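Local coordinates for DltD domain-containing protein (Beauveria bassiana, PDB 7D78) that acts as a thioesterase of the alpha/beta hydrolase fold, probably releasing polyketide chains by closing them into medium-ring lactones, at residues A[166-169]-A[170-174]; A[237-240]-A[241-244]; A[133-136]-A[137-141]. All blocks are in the same frame, centred on the assembly; numbering follows the deposited sequence.

Contact 1: residues A[166-169]-A[170-174]. With NA (sodium ion), chain C.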
loop_
_atom_site.group_PDB
_atom_site.type_symbol
_atom_site.label_atom_id
_atom_site.label_comp_id
_atom_site.label_asym_id
_atom_site.label_seq_id
_atom_site.Cartn_x
_atom_site.Cartn_y
_atom_site.Cartn_z
ATOM N N GLU A 166 11.936 1.743 -18.068
ATOM C CA GLU A 166 11.668 1.261 -19.417
ATOM C C GLU A 166 10.844 -0.022 -19.432
ATOM O O GLU A 166 10.258 -0.356 -20.470
ATOM C CB GLU A 166 12.985 1.057 -20.162
ATOM C CG GLU A 166 13.933 0.067 -19.497
ATOM C CD GLU A 166 14.985 0.727 -18.600
ATOM O OE1 GLU A 166 16.110 0.180 -18.531
ATOM O OE2 GLU A 166 14.693 1.771 -17.958
ATOM N N LYS A 167 10.788 -0.741 -18.311
ATOM C CA LYS A 167 10.047 -1.987 -18.182
ATOM C C LYS A 167 8.651 -1.791 -17.611
ATOM O O LYS A 167 7.854 -2.736 -17.612
ATOM C CB LYS A 167 10.813 -2.960 -17.281
ATOM C CG LYS A 167 12.167 -3.424 -17.829
ATOM C CD LYS A 167 12.644 -4.663 -17.088
ATOM C CE LYS A 167 13.105 -5.739 -18.059
ATOM N NZ LYS A 167 14.151 -5.187 -18.978
ATOM N N ARG A 168 8.351 -0.591 -17.113
ATOM C CA ARG A 168 7.141 -0.373 -16.336
ATOM C C ARG A 168 5.891 -0.764 -17.112
ATOM O O ARG A 168 5.090 -1.576 -16.640
ATOM C CB ARG A 168 7.067 1.097 -15.912
ATOM C CG ARG A 168 6.125 1.388 -14.788
ATOM C CD ARG A 168 5.813 2.885 -14.751
ATOM N NE ARG A 168 5.076 3.299 -15.950
ATOM C CZ ARG A 168 4.897 4.563 -16.331
ATOM N NH1 ARG A 168 5.405 5.560 -15.612
ATOM N NH2 ARG A 168 4.210 4.833 -17.433
ATOM N N ASP A 169 5.679 -0.166 -18.292
ATOM C CA ASP A 169 4.379 -0.332 -18.945
ATOM C C ASP A 169 4.128 -1.788 -19.335
ATOM O O ASP A 169 2.994 -2.274 -19.234
ATOM C CB ASP A 169 4.269 0.589 -20.161
ATOM C CG ASP A 169 4.159 2.053 -19.761
ATOM O OD1 ASP A 169 3.717 2.334 -18.622
ATOM O OD2 ASP A 169 4.523 2.915 -20.574
ATOM N N LYS A 170 5.166 -2.500 -19.773
ATOM C CA LYS A 170 4.978 -3.904 -20.128
ATOM C C LYS A 170 4.662 -4.745 -18.897
ATOM O O LYS A 170 3.805 -5.631 -18.951
ATOM C CB LYS A 170 6.217 -4.438 -20.846
ATOM C CG LYS A 170 6.393 -3.860 -22.241
ATOM C CD LYS A 170 7.393 -4.658 -23.071
ATOM C CE LYS A 170 7.512 -4.088 -24.481
ATOM N NZ LYS A 170 8.220 -5.020 -25.416
ATOM N N ALA A 171 5.352 -4.488 -17.779
ATOM C CA ALA A 171 5.027 -5.186 -16.535
ATOM C C ALA A 171 3.601 -4.883 -16.072
ATOM O O ALA A 171 2.888 -5.786 -15.625
ATOM C CB ALA A 171 6.022 -4.811 -15.437
ATOM N N PHE A 172 3.183 -3.612 -16.132
ATOM C CA PHE A 172 1.807 -3.275 -15.774
ATOM C C PHE A 172 0.819 -4.030 -16.647
ATOM O O PHE A 172 -0.203 -4.526 -16.162
ATOM C CB PHE A 172 1.563 -1.768 -15.913
ATOM C CG PHE A 172 2.183 -0.933 -14.816
ATOM C CD1 PHE A 172 2.843 -1.529 -13.744
ATOM C CD2 PHE A 172 2.122 0.457 -14.877
ATOM C CE1 PHE A 172 3.423 -0.754 -12.729
ATOM C CE2 PHE A 172 2.691 1.238 -13.872
ATOM C CZ PHE A 172 3.347 0.627 -12.793
ATOM N N LEU A 173 1.095 -4.105 -17.952
ATOM C CA LEU A 173 0.210 -4.837 -18.851
ATOM C C LEU A 173 0.127 -6.307 -18.457
ATOM O O LEU A 173 -0.960 -6.898 -18.450
ATOM C CB LEU A 173 0.704 -4.692 -20.289
ATOM C CG LEU A 173 -0.185 -5.330 -21.350
ATOM C CD1 LEU A 173 -1.633 -4.812 -21.249
ATOM C CD2 LEU A 173 0.411 -5.051 -22.724
ATOM N N GLN A 174 1.269 -6.908 -18.123
ATOM C CA GLN A 174 1.296 -8.308 -17.709
ATOM C C GLN A 174 0.484 -8.517 -16.440
ATOM O O GLN A 174 -0.227 -9.520 -16.300
ATOM C CB GLN A 174 2.754 -8.739 -17.501
ATOM C CG GLN A 174 3.043 -10.244 -17.419
ATOM C CD GLN A 174 4.522 -10.515 -17.107
ATOM O OE1 GLN A 174 5.297 -9.581 -16.929
ATOM N NE2 GLN A 174 4.912 -11.789 -17.055
HETATM NA NA NA C . 7.613 -1.248 -20.852
#

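Contact 2: residues A[237-240]-A[241-244]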
loop_
_atom_site.group_PDB
_atom_site.type_symbol
_atom_site.label_atom_id
_atom_site.label_comp_id
_atom_site.label_asym_id
_atom_site.label_seq_id
_atom_site.Cartn_x
_atom_site.Cartn_y
_atom_site.Cartn_z
ATOM N N GLN A 237 1.688 -10.979 -9.009
ATOM C CA GLN A 237 1.004 -9.840 -8.396
ATOM C C GLN A 237 1.854 -9.140 -7.345
ATOM O O GLN A 237 1.518 -8.017 -6.949
ATOM C CB GLN A 237 -0.324 -10.281 -7.777
ATOM C CG GLN A 237 -1.407 -10.596 -8.815
ATOM C CD GLN A 237 -1.673 -9.428 -9.772
ATOM O OE1 GLN A 237 -1.666 -8.265 -9.365
ATOM N NE2 GLN A 237 -1.913 -9.744 -11.048
ATOM N N THR A 238 2.927 -9.785 -6.872
ATOM C CA THR A 238 3.956 -9.125 -6.069
ATOM C C THR A 238 4.322 -7.794 -6.699
ATOM O O THR A 238 4.440 -6.779 -6.006
ATOM C CB THR A 238 5.210 -10.002 -5.962
ATOM O OG1 THR A 238 4.887 -11.230 -5.304
ATOM C CG2 THR A 238 6.343 -9.270 -5.203
ATOM N N TYR A 239 4.476 -7.790 -8.028
ATOM C CA TYR A 239 4.915 -6.581 -8.710
ATOM C C TYR A 239 3.872 -5.473 -8.625
ATOM O O TYR A 239 4.223 -4.291 -8.698
ATOM C CB TYR A 239 5.247 -6.913 -10.160
ATOM C CG TYR A 239 6.378 -7.913 -10.297
ATOM C CD1 TYR A 239 7.425 -7.950 -9.372
ATOM C CD2 TYR A 239 6.402 -8.817 -11.353
ATOM C CE1 TYR A 239 8.473 -8.879 -9.507
ATOM C CE2 TYR A 239 7.429 -9.733 -11.498
ATOM C CZ TYR A 239 8.462 -9.759 -10.587
ATOM O OH TYR A 239 9.474 -10.683 -10.762
ATOM N N GLN A 240 2.589 -5.829 -8.500
ATOM C CA GLN A 240 1.569 -4.814 -8.253
ATOM C C GLN A 240 1.770 -4.163 -6.885
ATOM O O GLN A 240 1.688 -2.935 -6.750
ATOM C CB GLN A 240 0.177 -5.438 -8.359
ATOM C CG GLN A 240 -0.971 -4.475 -8.037
ATOM C CD GLN A 240 -1.066 -3.336 -9.034
ATOM O OE1 GLN A 240 -0.549 -2.230 -8.805
ATOM N NE2 GLN A 240 -1.711 -3.600 -10.153
ATOM N N LYS A 241 2.033 -4.973 -5.856
ATOM C CA LYS A 241 2.304 -4.421 -4.532
ATOM C C LYS A 241 3.542 -3.534 -4.551
ATOM O O LYS A 241 3.574 -2.483 -3.905
ATOM C CB LYS A 241 2.471 -5.556 -3.517
ATOM C CG LYS A 241 1.341 -6.597 -3.524
ATOM C CD LYS A 241 -0.024 -5.913 -3.398
ATOM C CE LYS A 241 -1.179 -6.902 -3.531
ATOM N NZ LYS A 241 -2.505 -6.203 -3.378
ATOM N N LEU A 242 4.576 -3.944 -5.288
ATOM C CA LEU A 242 5.786 -3.135 -5.366
ATOM C C LEU A 242 5.552 -1.846 -6.142
ATOM O O LEU A 242 6.241 -0.850 -5.896
ATOM C CB LEU A 242 6.926 -3.936 -6.006
ATOM C CG LEU A 242 7.323 -5.224 -5.271
ATOM C CD1 LEU A 242 8.534 -5.850 -5.939
ATOM C CD2 LEU A 242 7.617 -4.926 -3.794
ATOM N N ALA A 243 4.591 -1.838 -7.075
ATOM C CA ALA A 243 4.303 -0.605 -7.803
ATOM C C ALA A 243 3.734 0.456 -6.874
ATOM O O ALA A 243 4.030 1.646 -7.027
ATOM C CB ALA A 243 3.328 -0.880 -8.949
ATOM N N TRP A 244 2.891 0.032 -5.927
ATOM C CA TRP A 244 2.248 0.940 -4.985
ATOM C C TRP A 244 3.228 1.460 -3.938
ATOM O O TRP A 244 3.122 2.613 -3.508
ATOM C CB TRP A 244 1.109 0.224 -4.257
ATOM C CG TRP A 244 -0.079 -0.310 -5.055
ATOM C CD1 TRP A 244 -0.786 -1.451 -4.775
ATOM C CD2 TRP A 244 -0.721 0.284 -6.195
ATOM N NE1 TRP A 244 -1.815 -1.603 -5.665
ATOM C CE2 TRP A 244 -1.802 -0.556 -6.546
ATOM C CE3 TRP A 244 -0.496 1.440 -6.947
ATOM C CZ2 TRP A 244 -2.643 -0.280 -7.625
ATOM C CZ3 TRP A 244 -1.331 1.717 -8.008
ATOM C CH2 TRP A 244 -2.391 0.854 -8.344
#

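Contact 3: residues A[133-136]-A[137-141]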
loop_
_atom_site.group_PDB
_atom_site.type_symbol
_atom_site.label_atom_id
_atom_site.label_comp_id
_atom_site.label_asym_id
_atom_site.label_seq_id
_atom_site.Cartn_x
_atom_site.Cartn_y
_atom_site.Cartn_z
ATOM N N MET A 133 17.109 -7.719 6.718
ATOM C CA MET A 133 18.104 -7.817 5.663
ATOM C C MET A 133 17.456 -7.614 4.302
ATOM O O MET A 133 16.410 -8.205 4.014
ATOM C CB MET A 133 18.815 -9.167 5.683
ATOM C CG MET A 133 19.863 -9.284 4.580
ATOM S SD MET A 133 21.124 -10.451 5.065
ATOM C CE MET A 133 22.134 -10.494 3.578
ATOM N N SER A 134 18.090 -6.791 3.467
ATOM C CA SER A 134 17.683 -6.612 2.071
ATOM C C SER A 134 16.271 -6.032 2.085
ATOM O O SER A 134 16.028 -5.074 2.840
ATOM C CB SER A 134 17.850 -7.937 1.331
ATOM O OG SER A 134 17.514 -7.805 -0.040
ATOM N N PHE A 135 15.343 -6.555 1.281
ATOM C CA PHE A 135 13.918 -6.231 1.314
ATOM C C PHE A 135 13.366 -6.180 2.743
ATOM O O PHE A 135 12.559 -5.297 3.074
ATOM C CB PHE A 135 13.175 -7.281 0.468
ATOM C CG PHE A 135 11.777 -6.905 0.080
ATOM C CD1 PHE A 135 11.545 -6.159 -1.063
ATOM C CD2 PHE A 135 10.687 -7.367 0.812
ATOM C CE1 PHE A 135 10.249 -5.829 -1.447
ATOM C CE2 PHE A 135 9.385 -7.034 0.437
ATOM C CZ PHE A 135 9.168 -6.263 -0.692
ATOM N N GLY A 136 13.803 -7.110 3.600
ATOM C CA GLY A 136 13.308 -7.146 4.968
ATOM C C GLY A 136 13.751 -5.967 5.821
ATOM O O GLY A 136 13.063 -5.598 6.780
ATOM N N GLY A 137 14.913 -5.386 5.521
ATOM C CA GLY A 137 15.304 -4.168 6.216
ATOM C C GLY A 137 14.377 -3.010 5.900
ATOM O O GLY A 137 14.020 -2.221 6.783
ATOM N N THR A 138 13.961 -2.903 4.634
ATOM C CA THR A 138 13.045 -1.839 4.239
ATOM C C THR A 138 11.665 -2.060 4.851
ATOM O O THR A 138 11.031 -1.112 5.327
ATOM C CB THR A 138 12.979 -1.772 2.711
ATOM O OG1 THR A 138 14.313 -1.757 2.186
ATOM C CG2 THR A 138 12.240 -0.523 2.234
ATOM N N VAL A 139 11.199 -3.310 4.861
ATOM C CA VAL A 139 9.936 -3.653 5.516
ATOM C C VAL A 139 9.996 -3.284 6.993
ATOM O O VAL A 139 9.041 -2.730 7.555
ATOM C CB VAL A 139 9.632 -5.155 5.328
ATOM C CG1 VAL A 139 8.534 -5.614 6.304
ATOM C CG2 VAL A 139 9.227 -5.457 3.887
ATOM N N SER A 140 11.122 -3.597 7.646
ATOM C CA SER A 140 11.248 -3.321 9.071
ATOM C C SER A 140 11.164 -1.823 9.353
ATOM O O SER A 140 10.602 -1.407 10.371
ATOM C CB SER A 140 12.570 -3.887 9.610
ATOM O OG SER A 140 12.654 -5.294 9.463
ATOM N N ALA A 141 11.727 -1.003 8.471
ATOM C CA ALA A 141 11.649 0.443 8.661
ATOM C C ALA A 141 10.203 0.924 8.631
ATOM O O ALA A 141 9.820 1.796 9.417
ATOM C CB ALA A 141 12.461 1.159 7.592
#

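Contact 1: residues A[166-169]-A[170-174]
Glu166 and Lys170 meet at a sodium ion beside the N-terminal end of helix 168-183. The backbone oxygen Glu166 O binds the metal at 2.8 Å, while Lys170 approaches it with its backbone N (2.9 Å) and with CG alongside (3.2 Å). The rest of the chain runs on, extended, so that NZ leads away. Lys167 takes part through its carbonyl, with Ala171 N donating to Lys167 O at 3.1 Å in a nearly straight i to i+4 bond. Arg168 does the same for Phe172 and adds a side-chain contact one turn on. With CG set opposite the backbone N (chi1 -162°), its methylene group lies over one face of the Phe172 ring, a CH-pi contact with Arg168 CG 3.8 Å from the ring centroid. The chain bends at chi3, and the guanidinium comes to lie almost parallel to the ring plane (4° apart). Asp169 receives both Arg168 NE (3.1 Å) and Arg168 NH2 (2.8 Å) on the single oxygen OD1, in the guanidinium plane, NH2 arriving on the syn side and NE from above the carboxylate plane, while its own backbone O accepts Leu173 N. Its other oxygen, OD2, is bridged to Lys256 of the second subunit, and Arg168 NH2 pairs with Asp255 there. The carboxylate thus spends both oxygens on cations, which is likely to keep it ionised and to make this helix turn an electrostatic join between subunits.

Contact 2: residues A[237-240]-A[241-244]
Gln240 lays its side-chain amide over the Trp244 indole one helical turn ahead. The oxygen does the touching: Gln240 OE1 sits above one face of the ring, toward the rim, 3.1 Å from Trp244 CE2, with the amide and ring planes 22° apart. Its CG stands trans to the backbone N (chi1 177°), and a bend at the next bond (chi2 65°) swings the amide forward along the helix, over the indole. The indole N-H points elsewhere, since Trp244 NE1 donates to Glu108 of the second subunit. Lys241 follows a similar division. Its CB packs 3.4 Å from Thr238 O and its backbone N donates to Gln237 O at 3.3 Å, but the ammonium end leaves the turn to form a salt bridge with that same Glu108. These side chains sit at and along the short helix 238-244, in the long insertion between sheet strands 150-156 and 259-264, the place where alpha/beta hydrolases commonly carry a lid. A phenylalanine in place of Trp244 would probably leave Glu108 of the neighbouring subunit without its indole donor and part of the Gln240 amide without the ring beneath it. Leu242 packs on the flank of the helix nearer the core. Leu242 CD1 touches Thr238 CG2 at 4.1 Å, the two side chains lying side by side, and also comes to the edge of the Tyr239 ring, 4.2 Å from Tyr239 CD1. Leu242 N donates to Thr238 O at 2.9 Å, and Thr238 OG1 is held in turn by the backbone of Ala235 and Ile101.

Contact 3: residues A[133-136]-A[137-141]
Ser140 grips the carbonyl of Gly136 twice. Its hydroxyl donates to Gly136 O at 2.7 Å from Ser140 OG, and its backbone N reaches the same oxygen at 2.9 Å, the two donors arriving from opposite faces of the carbonyl plane. The hydroxyl can turn back in this way because OG stands beside the backbone N (chi1 -61°), alongside the preceding turn. On another flank of the helix the Phe135 ring crosses the Val139 branch, with Phe135 CE2 3.8 Å from Val139 CG2, and Val139 N donates to Phe135 O (3.0 Å). Before these comes the sharp turn out of strand 127-133, where Gly137 N donates to Ser134 O at 2.9 Å from well above the carbonyl plane. Ser134 itself sits at phi 63°, psi -134°, the strained backbone expected of a nucleophile elbow, and the sequence Gly-x-Ser-x-Gly ending at Gly136 fits that motif. The tightness of the turn shows at Gly136, where any beta carbon would lie about 3.1 Å from Met133 O. In the next shell Phe60 meets the Phe135 ring edge-to-face, Pro103 packs on Phe135 and Val139, and Thr138 OG1 bonds to the backbone of Ile159. Ser134 OG points out of the turn to His296 NE2 and to a bound glycerol, with Asp267 placed to complete a probable Ser-His-Asp triad. Doubly held at Gly136 and strained at Ser134, the turn presents this hydroxyl at the head of the helix, consistent with its serving as the nucleophile that takes the acyl chain.

Overall arrangement
Read from the N terminus, contact 3 comes first, then contact 1, then contact 2; they lie in series, none nesting or crossing, and each closes just one or two turns of its own helix. Contact 3 belongs to the beta-alpha-beta unit of strand 127-133, helix 135-146 and strand 150-156, while contacts 1 and 2 lie in the insertion that follows. Contact 2 is the middle link in space. Leu242 CD2 packs 3.6 Å from Phe135 CE1 of contact 3, and Ala243 CB lies 3.8 Å from Phe172 CE1 of contact 1. Contacts 1 and 3, centres about 25 Å apart, do not touch. Segments 166-174 and 237-244 both meet the second subunit, whereas 133-141 stays within its own chain.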